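Local coordinates for protein LRIM1 (Anopheles gambiae, PDB 3O53) that forms a heterodimeric complex with APL1C that regulates complement-like immunity in the mosquito, this chain being its leucine-rich repeat domain, at residues D243-G248 with K274-N279; L233-N238 with R255-K260; V285-H290 with C295-P300; A204-E209 with I219-N224; A52-F57 with L74-L79. All blocks are in the same frame, centred on the assembly; numbering follows the deposited sequence.

Interaction 1. Residues D243-G248 with K274-N279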
# COMPACT_ATOMS: atom_id res chain seq x y z
N ASP A 243 6.37 -8.76 -14.15
CA ASP A 243 6.63 -10.03 -13.46
C ASP A 243 5.34 -10.82 -13.20
O ASP A 243 4.59 -10.50 -12.28
CB ASP A 243 7.34 -9.74 -12.14
CG ASP A 243 7.89 -10.99 -11.48
OD1 ASP A 243 7.59 -12.09 -11.96
OD2 ASP A 243 8.63 -10.85 -10.47
N LEU A 244 5.12 -11.86 -14.00
CA LEU A 244 3.98 -12.75 -13.84
C LEU A 244 4.44 -14.16 -13.50
O LEU A 244 3.75 -15.13 -13.81
CB LEU A 244 3.16 -12.81 -15.13
CG LEU A 244 2.63 -11.50 -15.68
CD1 LEU A 244 1.72 -11.78 -16.87
CD2 LEU A 244 1.90 -10.72 -14.61
N ARG A 245 5.63 -14.28 -12.91
CA ARG A 245 6.14 -15.58 -12.50
C ARG A 245 5.23 -16.19 -11.45
O ARG A 245 4.51 -15.47 -10.77
CB ARG A 245 7.55 -15.43 -11.92
CG ARG A 245 8.63 -15.11 -12.93
CD ARG A 245 9.95 -14.96 -12.20
NE ARG A 245 9.87 -13.91 -11.20
CZ ARG A 245 10.66 -13.80 -10.13
NH1 ARG A 245 11.62 -14.69 -9.91
NH2 ARG A 245 10.49 -12.79 -9.29
N GLY A 246 5.26 -17.52 -11.32
CA GLY A 246 4.60 -18.20 -10.23
C GLY A 246 3.10 -18.39 -10.35
O GLY A 246 2.41 -18.61 -9.36
N ASN A 247 2.57 -18.29 -11.57
CA ASN A 247 1.13 -18.44 -11.77
C ASN A 247 0.79 -19.80 -12.41
O ASN A 247 1.59 -20.72 -12.34
CB ASN A 247 0.62 -17.25 -12.56
CG ASN A 247 0.55 -15.99 -11.70
OD1 ASN A 247 -0.19 -15.94 -10.73
ND2 ASN A 247 1.35 -14.98 -12.05
N GLY A 248 -0.39 -19.94 -13.01
CA GLY A 248 -0.78 -21.20 -13.64
C GLY A 248 -1.45 -20.97 -14.98
O GLY A 248 -2.58 -21.39 -15.20
N LYS A 274 16.85 -10.74 -15.21
CA LYS A 274 17.40 -9.84 -14.20
C LYS A 274 17.25 -10.41 -12.78
O LYS A 274 18.15 -10.24 -11.94
CB LYS A 274 16.72 -8.47 -14.31
CG LYS A 274 16.84 -7.60 -13.08
CD LYS A 274 16.11 -6.27 -13.27
CE LYS A 274 14.61 -6.38 -12.99
NZ LYS A 274 13.95 -5.03 -13.04
N LEU A 275 16.13 -11.08 -12.51
CA LEU A 275 15.82 -11.51 -11.15
C LEU A 275 16.35 -12.90 -10.79
O LEU A 275 16.54 -13.20 -9.62
CB LEU A 275 14.31 -11.45 -10.90
CG LEU A 275 13.69 -10.05 -10.97
CD1 LEU A 275 12.17 -10.09 -10.84
CD2 LEU A 275 14.30 -9.13 -9.90
N THR A 276 16.59 -13.76 -11.78
CA THR A 276 16.99 -15.14 -11.49
C THR A 276 18.23 -15.60 -12.25
O THR A 276 18.80 -16.65 -11.94
CB THR A 276 15.88 -16.13 -11.83
OG1 THR A 276 15.71 -16.16 -13.26
CG2 THR A 276 14.58 -15.75 -11.13
N GLY A 277 18.63 -14.83 -13.25
CA GLY A 277 19.75 -15.20 -14.10
C GLY A 277 19.34 -16.20 -15.16
O GLY A 277 20.19 -16.79 -15.82
N GLN A 278 18.04 -16.41 -15.32
CA GLN A 278 17.53 -17.36 -16.31
C GLN A 278 16.54 -16.67 -17.25
O GLN A 278 15.87 -15.73 -16.86
CB GLN A 278 16.87 -18.55 -15.62
CG GLN A 278 17.83 -19.36 -14.78
CD GLN A 278 17.38 -20.80 -14.62
OE1 GLN A 278 16.29 -21.17 -15.05
NE2 GLN A 278 18.22 -21.61 -13.99
N ASN A 279 16.46 -17.14 -18.49
CA ASN A 279 15.56 -16.53 -19.47
C ASN A 279 14.12 -17.06 -19.40
O ASN A 279 13.25 -16.56 -20.10
CB ASN A 279 16.11 -16.71 -20.88
CG ASN A 279 17.39 -15.92 -21.11
OD1 ASN A 279 18.45 -16.50 -21.34
ND2 ASN A 279 17.29 -14.60 -21.05
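L275 lays its CD1 methyl over one face of the R245 guanidinium, with CD1 3.5 Å from R245 NH2. L275 CD1 also touches the D243 carboxylate, 3.6 Å from D243 OD2. T276 adds its CG2 methyl, 3.4 Å from R245 NH1, meeting the guanidinium obliquely.

The ion pair is formed within 243-248, where R245 grips D243 side-on. R245 NE bonds D243 OD1 at 3.0 Å, and R245 NH2 bonds the syn lone pair of D243 OD2 at 2.9 Å. A bend at chi3 (-59°) turns the arginine chain back toward the aspartate. D243 OD1 also accepts from R245 N, which makes an Asx turn. The two donors reach OD1 from opposite faces of the carboxylate plane, so the group is held in rotation.

T276 OG1 bonds V272 O in its own helix and accepts from Q278 N in an ST turn, where the helix ends and G277 takes positive phi.

Strand 241-243 is the last parallel strand of the leucine-rich repeat solenoid. D243 bonds I219 and L221 through the backbone on its inner neighbour. Helix 262-276 lies on its other flank, with T271 and V272 also touching the ion pair.

Interaction 2. Residues L233-N238 with R255-K260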
# COMPACT_ATOMS: atom_id res chain seq x y z
N LEU A 233 -5.86 -6.11 -23.14
CA LEU A 233 -4.96 -5.26 -22.38
C LEU A 233 -3.79 -4.79 -23.25
O LEU A 233 -3.26 -5.55 -24.04
CB LEU A 233 -4.41 -6.03 -21.17
CG LEU A 233 -5.35 -6.30 -20.00
CD1 LEU A 233 -4.64 -7.16 -18.95
CD2 LEU A 233 -5.84 -4.98 -19.37
N ARG A 234 -3.41 -3.53 -23.08
CA ARG A 234 -2.25 -2.97 -23.76
C ARG A 234 -1.41 -2.18 -22.77
O ARG A 234 -1.94 -1.39 -21.99
CB ARG A 234 -2.70 -2.03 -24.89
CG ARG A 234 -3.57 -2.68 -25.94
CD ARG A 234 -2.77 -3.59 -26.87
NE ARG A 234 -3.61 -4.11 -27.94
CZ ARG A 234 -4.35 -5.21 -27.86
NH1 ARG A 234 -4.35 -5.94 -26.75
NH2 ARG A 234 -5.09 -5.60 -28.89
N PHE A 235 -0.10 -2.39 -22.79
CA PHE A 235 0.79 -1.57 -21.98
C PHE A 235 1.56 -0.59 -22.87
O PHE A 235 1.49 -0.67 -24.09
CB PHE A 235 1.72 -2.45 -21.15
CG PHE A 235 0.99 -3.19 -20.05
CD1 PHE A 235 0.87 -2.63 -18.79
CD2 PHE A 235 0.38 -4.41 -20.31
CE1 PHE A 235 0.19 -3.29 -17.78
CE2 PHE A 235 -0.31 -5.08 -19.30
CZ PHE A 235 -0.41 -4.52 -18.04
N SER A 236 2.28 0.33 -22.24
CA SER A 236 2.97 1.40 -22.93
C SER A 236 4.47 1.14 -22.99
O SER A 236 4.96 0.17 -22.43
CB SER A 236 2.73 2.73 -22.22
OG SER A 236 3.47 2.78 -21.01
N GLN A 237 5.18 2.03 -23.66
CA GLN A 237 6.63 1.93 -23.77
C GLN A 237 7.33 2.26 -22.46
O GLN A 237 8.53 2.07 -22.33
CB GLN A 237 7.16 2.87 -24.86
CG GLN A 237 7.42 2.18 -26.19
CD GLN A 237 8.43 2.92 -27.04
OE1 GLN A 237 9.09 3.84 -26.57
NE2 GLN A 237 8.56 2.51 -28.30
N ASN A 238 6.57 2.76 -21.49
CA ASN A 238 7.11 3.04 -20.16
C ASN A 238 7.51 1.77 -19.43
O ASN A 238 8.38 1.78 -18.57
CB ASN A 238 6.07 3.77 -19.30
CG ASN A 238 5.83 5.18 -19.76
OD1 ASN A 238 6.68 5.79 -20.40
ND2 ASN A 238 4.65 5.71 -19.44
N ARG A 255 -0.26 -16.73 -25.48
CA ARG A 255 -0.12 -16.50 -26.91
C ARG A 255 -0.99 -15.32 -27.35
O ARG A 255 -0.51 -14.43 -28.05
CB ARG A 255 -0.50 -17.75 -27.71
CG ARG A 255 -0.32 -17.61 -29.22
CD ARG A 255 -0.74 -18.87 -29.95
NE ARG A 255 -1.93 -19.48 -29.36
CZ ARG A 255 -3.16 -18.99 -29.48
NH1 ARG A 255 -3.38 -17.89 -30.18
NH2 ARG A 255 -4.18 -19.62 -28.90
N ASP A 256 -2.25 -15.30 -26.92
CA ASP A 256 -3.16 -14.21 -27.27
C ASP A 256 -2.67 -12.84 -26.79
O ASP A 256 -2.64 -11.88 -27.56
CB ASP A 256 -4.56 -14.47 -26.71
CG ASP A 256 -5.26 -15.64 -27.40
OD1 ASP A 256 -4.80 -16.05 -28.48
OD2 ASP A 256 -6.28 -16.14 -26.87
N PHE A 257 -2.32 -12.75 -25.51
CA PHE A 257 -1.90 -11.49 -24.92
C PHE A 257 -0.61 -10.95 -25.55
O PHE A 257 -0.53 -9.78 -25.90
CB PHE A 257 -1.69 -11.66 -23.41
CG PHE A 257 -1.03 -10.48 -22.75
CD1 PHE A 257 -1.76 -9.31 -22.52
CD2 PHE A 257 0.30 -10.53 -22.37
CE1 PHE A 257 -1.17 -8.22 -21.91
CE2 PHE A 257 0.90 -9.43 -21.77
CZ PHE A 257 0.17 -8.28 -21.54
N PHE A 258 0.40 -11.81 -25.68
CA PHE A 258 1.70 -11.37 -26.19
C PHE A 258 1.64 -11.06 -27.69
O PHE A 258 2.41 -10.24 -28.19
CB PHE A 258 2.80 -12.41 -25.91
CG PHE A 258 3.31 -12.39 -24.49
CD1 PHE A 258 3.55 -11.19 -23.83
CD2 PHE A 258 3.58 -13.57 -23.81
CE1 PHE A 258 4.03 -11.16 -22.52
CE2 PHE A 258 4.06 -13.55 -22.50
CZ PHE A 258 4.29 -12.34 -21.86
N SER A 259 0.72 -11.71 -28.40
CA SER A 259 0.60 -11.49 -29.84
C SER A 259 0.39 -10.01 -30.14
O SER A 259 0.79 -9.52 -31.19
CB SER A 259 -0.56 -12.30 -30.41
OG SER A 259 -1.80 -11.73 -30.05
N LYS A 260 -0.24 -9.29 -29.22
CA LYS A 260 -0.54 -7.88 -29.45
C LYS A 260 0.22 -6.98 -28.47
O LYS A 260 0.00 -5.77 -28.43
CB LYS A 260 -2.05 -7.65 -29.36
CG LYS A 260 -2.81 -8.35 -30.47
CD LYS A 260 -4.30 -8.12 -30.37
CE LYS A 260 -5.03 -8.73 -31.55
NZ LYS A 260 -6.51 -8.60 -31.43
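The apolar contacts centre on the F257 ring. F235 and F257 meet edge to edge, with F235 CE2 3.9 Å from F257 CZ, and each atom lies near the plane of the other ring. The two side chains cross at about a right angle. L233 also comes to the F257 edge, its CB 4.0 Å from F257 CE1. F257 reaches them because its CG lies opposite the backbone N (chi1 170°), swinging the ring off the helix toward the loop.

The setting is the C-terminal end of a leucine-rich repeat solenoid. Segment 233-238 lies in the last turns of the solenoid, and helix 251-259 probably covers the end of its core. V264 of helix 262-276 touches both phenylalanines, and M206 touches L233 and F235 from within the solenoid.

The polar edge of the contact is formed by R234 and K260. K260 CB sits over the centre of one face of the R234 guanidinium, 3.7 Å from R234 CZ. The lysine amine is a like charge, with K260 NZ 4.2 Å from R234 NH2. R234 NH1 bonds L233 O at 2.9 Å and also K231 O. N261 ND2 bonds both L233 O and F257 O, linking the two backbones.

Interaction 3. Residues V285-H290 with C295-P300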
# COMPACT_ATOMS: atom_id res chain seq x y z
N VAL A 285 5.86 -28.48 -12.45
CA VAL A 285 5.52 -29.74 -13.09
C VAL A 285 6.09 -29.78 -14.50
O VAL A 285 5.63 -29.04 -15.37
CB VAL A 285 3.99 -29.93 -13.17
CG1 VAL A 285 3.65 -31.32 -13.66
CG2 VAL A 285 3.35 -29.66 -11.82
N PRO A 286 7.10 -30.64 -14.73
CA PRO A 286 7.75 -30.83 -16.03
C PRO A 286 6.80 -31.14 -17.19
O PRO A 286 7.19 -31.00 -18.35
CB PRO A 286 8.67 -32.03 -15.78
CG PRO A 286 9.03 -31.90 -14.34
CD PRO A 286 7.81 -31.36 -13.66
N THR A 287 5.56 -31.53 -16.90
CA THR A 287 4.56 -31.68 -17.95
C THR A 287 4.08 -30.30 -18.40
O THR A 287 3.05 -30.18 -19.07
CB THR A 287 3.35 -32.50 -17.49
OG1 THR A 287 2.55 -31.71 -16.59
CG2 THR A 287 3.79 -33.77 -16.79
N LEU A 288 4.82 -29.26 -18.02
CA LEU A 288 4.51 -27.90 -18.42
C LEU A 288 5.55 -27.42 -19.41
O LEU A 288 6.73 -27.71 -19.27
CB LEU A 288 4.49 -26.96 -17.22
CG LEU A 288 3.35 -27.18 -16.22
CD1 LEU A 288 2.92 -25.86 -15.61
CD2 LEU A 288 2.18 -27.86 -16.91
N GLY A 289 5.11 -26.67 -20.41
CA GLY A 289 6.01 -26.00 -21.32
C GLY A 289 6.06 -24.53 -20.96
O GLY A 289 5.76 -24.15 -19.83
N HIS A 290 6.45 -23.70 -21.91
CA HIS A 290 6.49 -22.27 -21.69
C HIS A 290 5.84 -21.59 -22.87
O HIS A 290 5.78 -22.15 -23.96
CB HIS A 290 7.94 -21.77 -21.58
CG HIS A 290 8.66 -22.26 -20.36
ND1 HIS A 290 9.16 -23.54 -20.27
CD2 HIS A 290 8.96 -21.65 -19.19
CE1 HIS A 290 9.74 -23.70 -19.09
NE2 HIS A 290 9.63 -22.57 -18.42
N CYS A 295 5.80 -20.40 -17.59
CA CYS A 295 5.27 -21.74 -17.67
C CYS A 295 3.82 -21.65 -18.09
O CYS A 295 3.15 -20.65 -17.82
CB CYS A 295 5.35 -22.44 -16.31
SG CYS A 295 7.05 -22.58 -15.68
N CYS A 296 3.32 -22.68 -18.75
CA CYS A 296 1.91 -22.71 -19.09
C CYS A 296 1.45 -24.13 -19.38
O CYS A 296 2.27 -24.99 -19.69
CB CYS A 296 1.62 -21.79 -20.27
SG CYS A 296 2.45 -22.26 -21.80
N GLU A 297 0.15 -24.35 -19.27
CA GLU A 297 -0.45 -25.65 -19.52
C GLU A 297 -1.57 -25.45 -20.51
O GLU A 297 -2.20 -24.40 -20.53
CB GLU A 297 -0.99 -26.24 -18.21
CG GLU A 297 -1.71 -27.58 -18.36
CD GLU A 297 -0.75 -28.76 -18.35
OE1 GLU A 297 -0.30 -29.15 -17.25
OE2 GLU A 297 -0.46 -29.32 -19.43
N ASP A 298 -1.82 -26.44 -21.36
CA ASP A 298 -2.93 -26.36 -22.30
C ASP A 298 -4.25 -26.62 -21.58
O ASP A 298 -4.61 -27.75 -21.28
CB ASP A 298 -2.73 -27.33 -23.46
CG ASP A 298 -1.53 -26.95 -24.31
OD1 ASP A 298 -1.60 -25.92 -25.01
OD2 ASP A 298 -0.52 -27.69 -24.29
N LEU A 299 -4.96 -25.53 -21.28
CA LEU A 299 -6.29 -25.59 -20.71
C LEU A 299 -7.27 -24.98 -21.71
O LEU A 299 -7.86 -23.92 -21.44
CB LEU A 299 -6.33 -24.81 -19.39
CG LEU A 299 -5.23 -25.14 -18.39
CD1 LEU A 299 -5.12 -24.06 -17.31
CD2 LEU A 299 -5.46 -26.51 -17.77
N PRO A 300 -7.44 -25.63 -22.87
CA PRO A 300 -8.31 -25.21 -23.97
C PRO A 300 -9.78 -25.32 -23.60
O PRO A 300 -10.11 -25.33 -22.42
CB PRO A 300 -8.00 -26.23 -25.07
CG PRO A 300 -7.60 -27.44 -24.32
CD PRO A 300 -6.75 -26.89 -23.20
O HOH W 1 2.75 -27.13 -21.91
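C296 N donates to G289 O at 3.0 Å, the firm bond between the two strands. G289 O is also approached by C295 CA at 3.3 Å, a CA-H...O contact, so two neighbouring residues of the opposite strand converge on one carbonyl. The return bond, from G289 N to C296 O, is weak at 3.4 Å. A water spans the same two atoms: it accepts from G289 N at 2.8 Å and donates to C296 O at 3.1 Å.

This is an antiparallel beta hairpin of strands 289-291 and 294-296. G289 and C296 form a hydrogen-bonded pair. H290 and C295 form a non-hydrogen-bonded pair.

At the H290-C295 pair the side chains diverge. C295 SG stands obliquely by the H290 imidazole, 3.8 Å from H290 NE2. This is a sulfur-aromatic contact. H290 NE2 has its hydrogen-bond partner in E281 O, and E281 OE2 accepts from C295 N, so E281 reaches both strands. C296 SG, placed between its backbone N and carbonyl carbon (chi1 63°), lies 3.6 Å from H290 C. L288 brings CD1 to 4.3 Å from C295 CB, and its CB packs near C296 O.

With one sound backbone bond, one weak one and a bridging water, the short ladder is modest in itself. Two disulfides add covalent ties. C295 joins C283, which precedes the hairpin, and C296 joins C251 at the start of helix 251-259. E297 adds backbone bonds to F249 and C251. This chemistry is consistent with a cross-linked C-terminal cap.

Interaction 4. Residues A204-E209 with I219-N224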
# COMPACT_ATOMS: atom_id res chain seq x y z
N ALA A 204 -6.93 -14.94 -9.96
CA ALA A 204 -7.03 -15.96 -11.00
C ALA A 204 -7.16 -15.36 -12.41
O ALA A 204 -6.89 -16.04 -13.39
CB ALA A 204 -8.24 -16.87 -10.72
N PHE A 205 -7.61 -14.11 -12.51
CA PHE A 205 -7.85 -13.49 -13.81
C PHE A 205 -7.26 -12.09 -13.85
O PHE A 205 -7.62 -11.24 -13.04
CB PHE A 205 -9.36 -13.43 -14.10
CG PHE A 205 -9.71 -12.85 -15.45
CD1 PHE A 205 -8.97 -13.17 -16.58
CD2 PHE A 205 -10.81 -12.01 -15.60
CE1 PHE A 205 -9.30 -12.66 -17.83
CE2 PHE A 205 -11.15 -11.50 -16.85
CZ PHE A 205 -10.39 -11.82 -17.96
N MET A 206 -6.35 -11.84 -14.78
CA MET A 206 -5.82 -10.50 -14.97
C MET A 206 -6.70 -9.80 -15.98
O MET A 206 -6.46 -9.86 -17.19
CB MET A 206 -4.36 -10.58 -15.44
CG MET A 206 -3.68 -9.24 -15.61
SD MET A 206 -1.93 -9.45 -16.02
CE MET A 206 -1.37 -7.74 -16.07
N GLY A 207 -7.75 -9.15 -15.49
CA GLY A 207 -8.84 -8.70 -16.35
C GLY A 207 -8.69 -7.30 -16.91
O GLY A 207 -7.63 -6.70 -16.78
N PRO A 208 -9.75 -6.77 -17.53
CA PRO A 208 -9.77 -5.46 -18.20
C PRO A 208 -9.50 -4.30 -17.26
O PRO A 208 -9.08 -3.23 -17.69
CB PRO A 208 -11.20 -5.36 -18.75
CG PRO A 208 -11.67 -6.76 -18.84
CD PRO A 208 -11.03 -7.48 -17.69
N GLU A 209 -9.75 -4.51 -15.97
CA GLU A 209 -9.44 -3.53 -14.95
C GLU A 209 -7.97 -3.10 -15.02
O GLU A 209 -7.62 -1.99 -14.60
CB GLU A 209 -9.75 -4.10 -13.56
CG GLU A 209 -8.95 -5.35 -13.20
CD GLU A 209 -9.60 -6.66 -13.66
OE1 GLU A 209 -10.62 -6.62 -14.38
OE2 GLU A 209 -9.08 -7.74 -13.28
N ILE A 219 5.32 -3.48 -12.81
CA ILE A 219 4.14 -4.18 -12.33
C ILE A 219 4.48 -5.63 -12.02
O ILE A 219 5.22 -6.28 -12.76
CB ILE A 219 2.98 -4.12 -13.34
CG1 ILE A 219 1.76 -4.87 -12.79
CG2 ILE A 219 3.38 -4.73 -14.67
CD1 ILE A 219 0.53 -4.74 -13.66
N SER A 220 3.94 -6.13 -10.92
CA SER A 220 4.10 -7.54 -10.57
C SER A 220 2.79 -8.17 -10.13
O SER A 220 2.07 -7.64 -9.28
CB SER A 220 5.13 -7.71 -9.45
OG SER A 220 5.29 -9.08 -9.15
N LEU A 221 2.46 -9.30 -10.74
CA LEU A 221 1.42 -10.17 -10.24
C LEU A 221 2.06 -11.53 -9.95
O LEU A 221 1.42 -12.57 -10.05
CB LEU A 221 0.27 -10.29 -11.25
CG LEU A 221 -0.76 -9.16 -11.22
CD1 LEU A 221 -0.18 -7.88 -11.81
CD2 LEU A 221 -2.03 -9.56 -11.98
N ARG A 222 3.33 -11.51 -9.57
CA ARG A 222 4.04 -12.75 -9.27
C ARG A 222 3.35 -13.53 -8.16
O ARG A 222 2.81 -12.93 -7.23
CB ARG A 222 5.48 -12.46 -8.84
CG ARG A 222 6.25 -13.70 -8.40
CD ARG A 222 7.53 -13.33 -7.68
NE ARG A 222 8.40 -14.48 -7.46
CZ ARG A 222 9.47 -14.45 -6.67
NH1 ARG A 222 9.78 -13.33 -6.02
NH2 ARG A 222 10.23 -15.52 -6.52
N ASN A 223 3.36 -14.86 -8.26
CA ASN A 223 2.83 -15.71 -7.19
C ASN A 223 1.39 -15.40 -6.82
O ASN A 223 1.02 -15.36 -5.64
CB ASN A 223 3.74 -15.67 -5.96
CG ASN A 223 5.05 -16.44 -6.18
OD1 ASN A 223 5.22 -17.06 -7.22
ND2 ASN A 223 5.95 -16.40 -5.22
N ASN A 224 0.59 -15.18 -7.84
CA ASN A 224 -0.85 -15.24 -7.68
C ASN A 224 -1.31 -16.62 -8.14
O ASN A 224 -0.59 -17.60 -7.96
CB ASN A 224 -1.51 -14.10 -8.45
CG ASN A 224 -1.53 -12.81 -7.65
OD1 ASN A 224 -2.55 -12.43 -7.10
ND2 ASN A 224 -0.38 -12.14 -7.56
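M206 runs outstretched from CB to CE, with every side-chain torsion near 180° (chi1 -178°, chi2 175°). CB points toward segment 219-224. M206 CG is the first atom to meet it, lying 4.0 Å from L221 CD2. M206 SD passes the same L221 CD2, also at 4.0 Å. M206 CE goes on to the I219 side chain, 4.3 Å from I219 CD1.

L221 meets M206 mainly with its CD2 branch; L221 CD1 lies farther off, 4.4 Å from M206 CE. The two chains meet at a slant, so CD2 rests beside the middle of the methionine. All three residues are buried.

The backbones stand well apart, the nearest alpha carbons being those of M206 and L221 at 8.7 Å. The side chains meet in the packed interior of the leucine-rich repeat coil, between its two walls.

Strand 218-220 belongs to the long parallel array and lies between strands 195-197 and 241-243. I219 touches L196 and F242 on these two neighbours. Strand 205-206 is on the other wall, where it pairs in parallel with strand 228-229 through M206 and L228. F235 and L233 of the following coil also pack against M206.

Interaction 5. Residues A52-F57 with L74-L79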
# COMPACT_ATOMS: atom_id res chain seq x y z
N ALA A 52 -5.52 17.02 22.87
CA ALA A 52 -5.59 18.11 23.85
C ALA A 52 -4.23 18.40 24.46
O ALA A 52 -3.86 19.55 24.67
CB ALA A 52 -6.62 17.79 24.94
N ASP A 53 -3.48 17.34 24.75
CA ASP A 53 -2.12 17.47 25.27
C ASP A 53 -1.24 18.25 24.31
O ASP A 53 -0.35 19.00 24.72
CB ASP A 53 -1.49 16.09 25.47
CG ASP A 53 -2.32 15.18 26.35
OD1 ASP A 53 -3.19 15.69 27.10
OD2 ASP A 53 -2.11 13.95 26.30
N LEU A 54 -1.48 18.06 23.02
CA LEU A 54 -0.62 18.64 22.00
C LEU A 54 -1.19 19.93 21.42
O LEU A 54 -0.53 20.62 20.65
CB LEU A 54 -0.39 17.62 20.88
CG LEU A 54 0.24 16.32 21.38
CD1 LEU A 54 0.16 15.24 20.33
CD2 LEU A 54 1.68 16.57 21.80
N ALA A 55 -2.42 20.27 21.82
CA ALA A 55 -3.10 21.43 21.27
C ALA A 55 -2.29 22.73 21.35
O ALA A 55 -2.31 23.52 20.42
CB ALA A 55 -4.45 21.61 21.96
N PRO A 56 -1.58 22.95 22.47
CA PRO A 56 -0.89 24.24 22.62
C PRO A 56 0.32 24.43 21.70
O PRO A 56 0.88 25.52 21.64
CB PRO A 56 -0.44 24.22 24.09
CG PRO A 56 -0.44 22.78 24.46
CD PRO A 56 -1.61 22.21 23.74
N PHE A 57 0.71 23.38 20.97
CA PHE A 57 1.86 23.47 20.09
C PHE A 57 1.41 23.76 18.67
O PHE A 57 1.38 22.88 17.82
CB PHE A 57 2.67 22.18 20.18
CG PHE A 57 3.13 21.87 21.58
CD1 PHE A 57 4.13 22.64 22.18
CD2 PHE A 57 2.55 20.85 22.31
CE1 PHE A 57 4.54 22.37 23.47
CE2 PHE A 57 2.96 20.58 23.61
CZ PHE A 57 3.96 21.34 24.19
N LEU A 74 -5.94 6.40 18.17
CA LEU A 74 -5.06 7.55 18.19
C LEU A 74 -5.71 8.65 17.37
O LEU A 74 -5.72 8.60 16.13
CB LEU A 74 -3.67 7.21 17.60
CG LEU A 74 -2.73 8.42 17.51
CD1 LEU A 74 -2.57 9.05 18.89
CD2 LEU A 74 -1.37 8.06 16.91
N ASP A 75 -6.28 9.64 18.05
CA ASP A 75 -7.07 10.67 17.39
C ASP A 75 -6.34 12.00 17.46
O ASP A 75 -6.32 12.65 18.50
CB ASP A 75 -8.46 10.80 18.01
CG ASP A 75 -9.37 11.75 17.24
OD1 ASP A 75 -8.86 12.56 16.43
OD2 ASP A 75 -10.59 11.70 17.46
N LEU A 76 -5.74 12.39 16.35
CA LEU A 76 -5.00 13.65 16.29
C LEU A 76 -5.56 14.52 15.18
O LEU A 76 -4.85 15.33 14.60
CB LEU A 76 -3.53 13.37 16.02
CG LEU A 76 -2.88 12.44 17.04
CD1 LEU A 76 -1.42 12.24 16.68
CD2 LEU A 76 -3.03 13.02 18.45
N GLU A 77 -6.84 14.33 14.89
CA GLU A 77 -7.50 15.04 13.80
C GLU A 77 -7.47 16.55 14.04
O GLU A 77 -7.46 17.34 13.09
CB GLU A 77 -8.95 14.56 13.67
CG GLU A 77 -9.69 15.12 12.47
CD GLU A 77 -11.07 14.52 12.31
OE1 GLU A 77 -11.20 13.28 12.38
OE2 GLU A 77 -12.03 15.29 12.10
N SER A 78 -7.45 16.94 15.31
CA SER A 78 -7.54 18.35 15.68
C SER A 78 -6.19 19.05 15.69
O SER A 78 -6.12 20.25 15.97
CB SER A 78 -8.20 18.51 17.05
OG SER A 78 -7.37 18.00 18.07
N LEU A 79 -5.11 18.32 15.41
CA LEU A 79 -3.81 18.95 15.23
C LEU A 79 -3.71 19.44 13.79
O LEU A 79 -3.26 18.73 12.89
CB LEU A 79 -2.67 17.99 15.58
CG LEU A 79 -2.71 17.45 17.01
CD1 LEU A 79 -1.46 16.63 17.31
CD2 LEU A 79 -2.87 18.58 18.03
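L54 and L79 share one shape: in both, CG is opposite the carbonyl carbon (chi1 -59° and -58°) and the chain then extends (chi2 167° in L54). From L54 this carries CD1 toward segment 74-79, and from L79 it brings both methyls up to L54.

The closest approach is between L54 CD1 and L79 CD1, at 3.7 Å. L79 fits its two branches around the base of L54: CD1 and CD2 each lie 3.9 Å from L54 CB. L79 CD2 also reaches the backbone, 4.0 Å from L54 C. The L54 CD1 methyl extends beyond L79 to L76, whose CD2 is 4.3 Å away. The leucine from the helix therefore meets two leucines of the following coil, and all three are buried.

Each segment turns sharply beside the contact. A type I turn runs from L54 to F57, closed by F57 N to L54 O at 3.0 Å. Another runs from L76 to L79, closed by L79 N to L76 O at 3.1 Å. This second turn places L76 and L79 so that both reach L54. D75 OD1 accepts from E77 N in an Asx turn at its start.

The contact joins successive coils of the N-terminal half of the solenoid. L63 of strand 62-64 touches both L54 and L76, and I49 touches L54. Strand 73-76 pairs in parallel with strand 91-97.

Across the segments the contact is wholly apolar. It rests on the fit of branched methyls and on their removal from water, so the coils are joined here by hydrophobic packing.

Interaction 5 comes first along the chain, in the N-terminal part of the solenoid. Its centre is about 42 Å from that of interaction 4 and about 59 Å from that of interaction 3. The other four gather at the C-terminal end. Interaction 4 comes next, within the late repeats. It touches interaction 1, by backbone bonds to D243 and R245, and interaction 2, through M206 and L233. Interactions 2 and 1 follow, their segments interleaved, and use the successive helices 251-259 and 262-276. Interaction 3 closes the series with a hairpin and touches interaction 1 through L299 and G248. Together they join the repeat coils to a disulfide-bonded helical cap.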